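Local coordinates for protein alpha-fucosidase (Bifidobacterium bifidum, PDB 2EAB) that probably hydrolyses alpha-1,2-linked L-fucosyl bonds, releasing fucose from glycans, this chain being the calcium-binding catalytic part of a longer glycoside hydrolase family 95 protein, at residues D43-F54 with T62-T73. Residues are numbered along the deposited sequence; the frame is centred on the assembly and turned at random.
Sequences DNNRWQQTTLPF and TVWGEVSRERVT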
loop_
_atom_site.group_PDB
_atom_site.type_symbol
_atom_site.label_atom_id
_atom_site.label_comp_id
_atom_site.label_asym_id
_atom_site.label_seq_id
_atom_site.Cartn_x
_atom_site.Cartn_y
_atom_site.Cartn_z
ATOM N N ASP A 43 22.897 14.559 1.187
ATOM C CA ASP A 43 22.716 13.954 -0.132
ATOM C C ASP A 43 21.559 12.947 -0.151
ATOM O O ASP A 43 20.784 12.888 -1.111
ATOM C CB ASP A 43 24.007 13.289 -0.605
ATOM C CG ASP A 43 23.993 12.989 -2.089
ATOM O OD1 ASP A 43 23.794 13.925 -2.893
ATOM O OD2 ASP A 43 24.194 11.813 -2.454
ATOM N N ASN A 44 21.448 12.151 0.906
ATOM C CA ASN A 44 20.326 11.228 1.036
ATOM C C ASN A 44 19.013 11.980 1.218
ATOM O O ASN A 44 17.986 11.608 0.639
ATOM C CB ASN A 44 20.550 10.260 2.196
ATOM C CG ASN A 44 21.680 9.280 1.934
ATOM O OD1 ASN A 44 22.028 9.001 0.788
ATOM N ND2 ASN A 44 22.248 8.739 3.008
ATOM N N ASN A 45 19.042 13.043 2.016
ATOM C CA ASN A 45 17.860 13.874 2.163
ATOM C C ASN A 45 17.446 14.522 0.845
ATOM O O ASN A 45 16.253 14.596 0.528
ATOM C CB ASN A 45 18.055 14.951 3.222
ATOM C CG ASN A 45 16.823 15.813 3.377
ATOM O OD1 ASN A 45 15.757 15.321 3.747
ATOM N ND2 ASN A 45 16.946 17.094 3.042
ATOM N N ARG A 46 18.423 14.998 0.074
ATOM C CA ARG A 46 18.120 15.570 -1.231
ATOM C C ARG A 46 17.424 14.535 -2.114
ATOM O O ARG A 46 16.438 14.850 -2.788
ATOM C CB ARG A 46 19.378 16.115 -1.919
ATOM C CG ARG A 46 19.089 16.905 -3.201
ATOM C CD ARG A 46 18.651 18.340 -2.918
ATOM N NE ARG A 46 19.722 19.148 -2.329
ATOM C CZ ARG A 46 19.567 20.386 -1.865
ATOM N NH1 ARG A 46 18.384 20.991 -1.922
ATOM N NH2 ARG A 46 20.604 21.025 -1.344
ATOM N N TRP A 47 17.932 13.303 -2.098
ATOM C CA TRP A 47 17.330 12.217 -2.872
ATOM C C TRP A 47 15.819 12.108 -2.608
ATOM O O TRP A 47 15.005 12.101 -3.544
ATOM C CB TRP A 47 18.016 10.868 -2.583
ATOM C CG TRP A 47 17.258 9.739 -3.228
ATOM C CD1 TRP A 47 17.376 9.305 -4.513
ATOM C CD2 TRP A 47 16.223 8.943 -2.630
ATOM N NE1 TRP A 47 16.491 8.278 -4.753
ATOM C CE2 TRP A 47 15.767 8.041 -3.614
ATOM C CE3 TRP A 47 15.651 8.893 -1.352
ATOM C CZ2 TRP A 47 14.750 7.111 -3.366
ATOM C CZ3 TRP A 47 14.637 7.971 -1.104
ATOM C CH2 TRP A 47 14.202 7.093 -2.108
ATOM N N GLN A 48 15.444 12.019 -1.336
ATOM C CA GLN A 48 14.050 11.713 -0.995
ATOM C C GLN A 48 13.095 12.860 -1.281
ATOM O O GLN A 48 11.902 12.630 -1.484
ATOM C CB GLN A 48 13.904 11.269 0.465
ATOM C CG GLN A 48 14.139 12.369 1.481
ATOM C CD GLN A 48 13.750 11.968 2.884
ATOM O OE1 GLN A 48 13.019 10.995 3.094
ATOM N NE2 GLN A 48 14.219 12.734 3.859
ATOM N N GLN A 49 13.609 14.089 -1.300
ATOM C CA GLN A 49 12.745 15.262 -1.453
ATOM C C GLN A 49 12.604 15.753 -2.888
ATOM O O GLN A 49 11.663 16.489 -3.196
ATOM C CB GLN A 49 13.211 16.416 -0.552
ATOM C CG GLN A 49 13.235 16.061 0.925
ATOM C CD GLN A 49 13.100 17.256 1.854
ATOM O OE1 GLN A 49 12.494 18.278 1.506
ATOM N NE2 GLN A 49 13.639 17.120 3.059
ATOM N N THR A 50 13.526 15.355 -3.759
ATOM C CA THR A 50 13.663 16.039 -5.050
ATOM C C THR A 50 13.704 15.170 -6.308
ATOM O O THR A 50 13.482 15.688 -7.401
ATOM C CB THR A 50 14.907 16.974 -5.083
ATOM O OG1 THR A 50 16.093 16.180 -5.106
ATOM C CG2 THR A 50 14.951 17.907 -3.880
ATOM N N THR A 51 14.000 13.877 -6.178
ATOM C CA THR A 51 14.169 13.031 -7.358
ATOM C C THR A 51 12.843 12.445 -7.842
ATOM O O THR A 51 11.867 12.387 -7.095
ATOM C CB THR A 51 15.203 11.905 -7.118
ATOM O OG1 THR A 51 14.717 11.019 -6.102
ATOM C CG2 THR A 51 16.557 12.488 -6.706
ATOM N N LEU A 52 12.818 12.011 -9.097
ATOM C CA LEU A 52 11.571 11.593 -9.726
ATOM C C LEU A 52 11.589 10.106 -10.051
ATOM O O LEU A 52 12.467 9.639 -10.773
ATOM C CB LEU A 52 11.277 12.446 -10.966
ATOM C CG LEU A 52 10.978 13.921 -10.667
ATOM C CD1 LEU A 52 10.953 14.757 -11.941
ATOM C CD2 LEU A 52 9.665 14.060 -9.896
ATOM N N PRO A 53 10.634 9.350 -9.476
ATOM C CA PRO A 53 10.623 7.899 -9.574
ATOM C C PRO A 53 9.931 7.332 -10.805
ATOM O O PRO A 53 8.944 7.887 -11.300
ATOM C CB PRO A 53 9.847 7.488 -8.323
ATOM C CG PRO A 53 8.849 8.576 -8.152
ATOM C CD PRO A 53 9.536 9.841 -8.621
ATOM N N PHE A 54 10.445 6.203 -11.267
ATOM C CA PHE A 54 9.783 5.402 -12.282
ATOM C C PHE A 54 10.179 3.947 -12.053
ATOM O O PHE A 54 11.202 3.662 -11.423
ATOM C CB PHE A 54 10.156 5.876 -13.698
ATOM C CG PHE A 54 11.589 5.629 -14.058
ATOM C CD1 PHE A 54 11.939 4.500 -14.782
ATOM C CD2 PHE A 54 12.594 6.513 -13.667
ATOM C CE1 PHE A 54 13.261 4.247 -15.113
ATOM C CE2 PHE A 54 13.925 6.264 -13.993
ATOM C CZ PHE A 54 14.256 5.131 -14.719
ATOM N N THR A 62 15.275 6.626 -9.771
ATOM C CA THR A 62 14.910 7.953 -9.298
ATOM C C THR A 62 15.886 8.945 -9.923
ATOM O O THR A 62 17.095 8.892 -9.671
ATOM C CB THR A 62 14.877 8.060 -7.751
ATOM O OG1 THR A 62 15.764 7.094 -7.169
ATOM C CG2 THR A 62 13.457 7.828 -7.221
ATOM N N VAL A 63 15.343 9.819 -10.767
ATOM C CA VAL A 63 16.128 10.677 -11.651
ATOM C C VAL A 63 16.456 12.004 -10.986
ATOM O O VAL A 63 15.568 12.690 -10.476
ATOM C CB VAL A 63 15.363 10.947 -12.968
ATOM C CG1 VAL A 63 16.180 11.830 -13.911
ATOM C CG2 VAL A 63 15.006 9.639 -13.640
ATOM N N TRP A 64 17.738 12.366 -11.013
ATOM C CA TRP A 64 18.182 13.639 -10.452
ATOM C C TRP A 64 18.131 14.779 -11.483
ATOM O O TRP A 64 17.780 15.906 -11.149
ATOM C CB TRP A 64 19.592 13.503 -9.867
ATOM C CG TRP A 64 19.699 12.575 -8.676
ATOM C CD1 TRP A 64 19.513 11.217 -8.663
ATOM C CD2 TRP A 64 20.042 12.941 -7.333
ATOM N NE1 TRP A 64 19.707 10.722 -7.397
ATOM C CE2 TRP A 64 20.034 11.755 -6.560
ATOM C CE3 TRP A 64 20.347 14.156 -6.703
ATOM C CZ2 TRP A 64 20.327 11.747 -5.196
ATOM C CZ3 TRP A 64 20.637 14.147 -5.342
ATOM C CH2 TRP A 64 20.622 12.949 -4.605
ATOM N N GLY A 65 18.474 14.472 -12.730
ATOM C CA GLY A 65 18.474 15.473 -13.796
ATOM C C GLY A 65 19.615 16.469 -13.697
ATOM O O GLY A 65 19.463 17.635 -14.076
ATOM N N GLU A 66 20.757 16.021 -13.182
ATOM C CA GLU A 66 21.929 16.889 -13.081
ATOM C C GLU A 66 22.501 17.187 -14.457
ATOM O O GLU A 66 22.426 16.362 -15.360
ATOM C CB GLU A 66 22.990 16.278 -12.165
ATOM C CG GLU A 66 22.490 15.971 -10.751
ATOM C CD GLU A 66 21.936 17.190 -10.037
ATOM O OE1 GLU A 66 22.549 18.275 -10.144
ATOM O OE2 GLU A 66 20.884 17.067 -9.370
ATOM N N VAL A 67 23.076 18.376 -14.606
ATOM C CA VAL A 67 23.561 18.833 -15.909
ATOM C C VAL A 67 24.745 17.996 -16.404
ATOM O O VAL A 67 24.685 17.411 -17.487
ATOM C CB VAL A 67 23.906 20.347 -15.897
ATOM C CG1 VAL A 67 24.647 20.754 -17.168
ATOM C CG2 VAL A 67 22.642 21.181 -15.739
ATOM N N SER A 68 25.810 17.930 -15.607
ATOM C CA SER A 68 27.030 17.252 -16.040
ATOM C C SER A 68 27.126 15.813 -15.534
ATOM O O SER A 68 27.201 14.882 -16.332
ATOM C CB SER A 68 28.273 18.052 -15.646
ATOM O OG SER A 68 29.432 17.479 -16.225
ATOM N N ARG A 69 27.134 15.626 -14.217
ATOM C CA ARG A 69 27.192 14.272 -13.673
ATOM C C ARG A 69 25.782 13.813 -13.336
ATOM O O ARG A 69 25.326 13.900 -12.191
ATOM C CB ARG A 69 28.144 14.168 -12.475
ATOM C CG ARG A 69 28.390 12.729 -12.025
ATOM C CD ARG A 69 29.656 12.608 -11.197
ATOM N NE ARG A 69 29.710 11.357 -10.436
ATOM C CZ ARG A 69 30.178 10.199 -10.898
ATOM N NH1 ARG A 69 30.636 10.093 -12.141
ATOM N NH2 ARG A 69 30.184 9.133 -10.107
ATOM N N GLU A 70 25.093 13.351 -14.371
ATOM C CA GLU A 70 23.737 12.856 -14.231
ATOM C C GLU A 70 23.718 11.589 -13.381
ATOM O O GLU A 70 24.656 10.784 -13.412
ATOM C CB GLU A 70 23.115 12.623 -15.610
ATOM C CG GLU A 70 21.756 11.918 -15.616
ATOM C CD GLU A 70 20.613 12.736 -15.011
ATOM O OE1 GLU A 70 20.711 13.158 -13.841
ATOM O OE2 GLU A 70 19.594 12.931 -15.713
ATOM N N ARG A 71 22.637 11.433 -12.624
ATOM C CA ARG A 71 22.488 10.345 -11.675
ATOM C C ARG A 71 21.064 9.809 -11.721
ATOM O O ARG A 71 20.098 10.580 -11.681
ATOM C CB ARG A 71 22.815 10.846 -10.267
ATOM C CG ARG A 71 22.779 9.783 -9.186
ATOM C CD ARG A 71 23.113 10.392 -7.844
ATOM N NE ARG A 71 22.971 9.413 -6.769
ATOM C CZ ARG A 71 23.201 9.657 -5.480
ATOM N NH1 ARG A 71 23.587 10.861 -5.069
ATOM N NH2 ARG A 71 23.038 8.685 -4.591
ATOM N N VAL A 72 20.955 8.487 -11.823
ATOM C CA VAL A 72 19.691 7.784 -11.632
ATOM C C VAL A 72 19.911 6.753 -10.533
ATOM O O VAL A 72 20.616 5.764 -10.726
ATOM C CB VAL A 72 19.203 7.094 -12.926
ATOM C CG1 VAL A 72 17.871 6.384 -12.689
ATOM C CG2 VAL A 72 19.088 8.102 -14.064
ATOM N N THR A 73 19.329 7.007 -9.369
ATOM C CA THR A 73 19.428 6.075 -8.254
ATOM C C THR A 73 18.644 4.813 -8.619
ATOM O O THR A 73 17.536 4.904 -9.158
ATOM C CB THR A 73 18.950 6.751 -6.961
ATOM O OG1 THR A 73 19.811 7.864 -6.676
ATOM C CG2 THR A 73 18.965 5.788 -5.784
HETATM O O HOH W 1 23.182 9.573 -1.805
HETATM O O HOH W 2 24.648 13.412 -5.413
#
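Trp64, Thr62 and Trp47 carry the packing of helix 42-50 on the edge of a seven-stranded antiparallel sheet, where hairpin 52-55/59-63 is followed by strand 69-76, in the glycoside hydrolase family 65-type N-terminal domain. Two backbone bonds pair Leu52 with Val63, the shorter being Val63 N to Leu52 O at 2.9 Å. Beyond this pair the Trp64 indole lies between two aliphatic groups. Thr51 CG2 sits 3.5 Å from the centroid of the Trp64 five-membered ring and only 6° off the normal, a CH-pi contact, while Arg71 CD lies over the opposite face. The rotation of the indole is fixed at its edge, where Trp64 NE1 donates to Thr73 OG1 (2.9 Å), and the benzo end reaches the helix, with CZ2 3.6 Å from Trp47 CB. The Trp47 indole extends from the helix to the strands, its CG trans to the main-chain N (chi1 172°), and NE1 gives Thr62 OG1 an in-plane bond of 2.8 Å, nearly straight at 164°. Thr62 CB also packs on Thr51 OG1, a hydroxyl that donates back to Trp47 O. The extended Arg71, whose NE is salt-bridged to Asp141, meets the helix through NH1, which reaches the syn lone pair of Asp43 OD2 at 2.8 Å, exactly in the guanidinium plane.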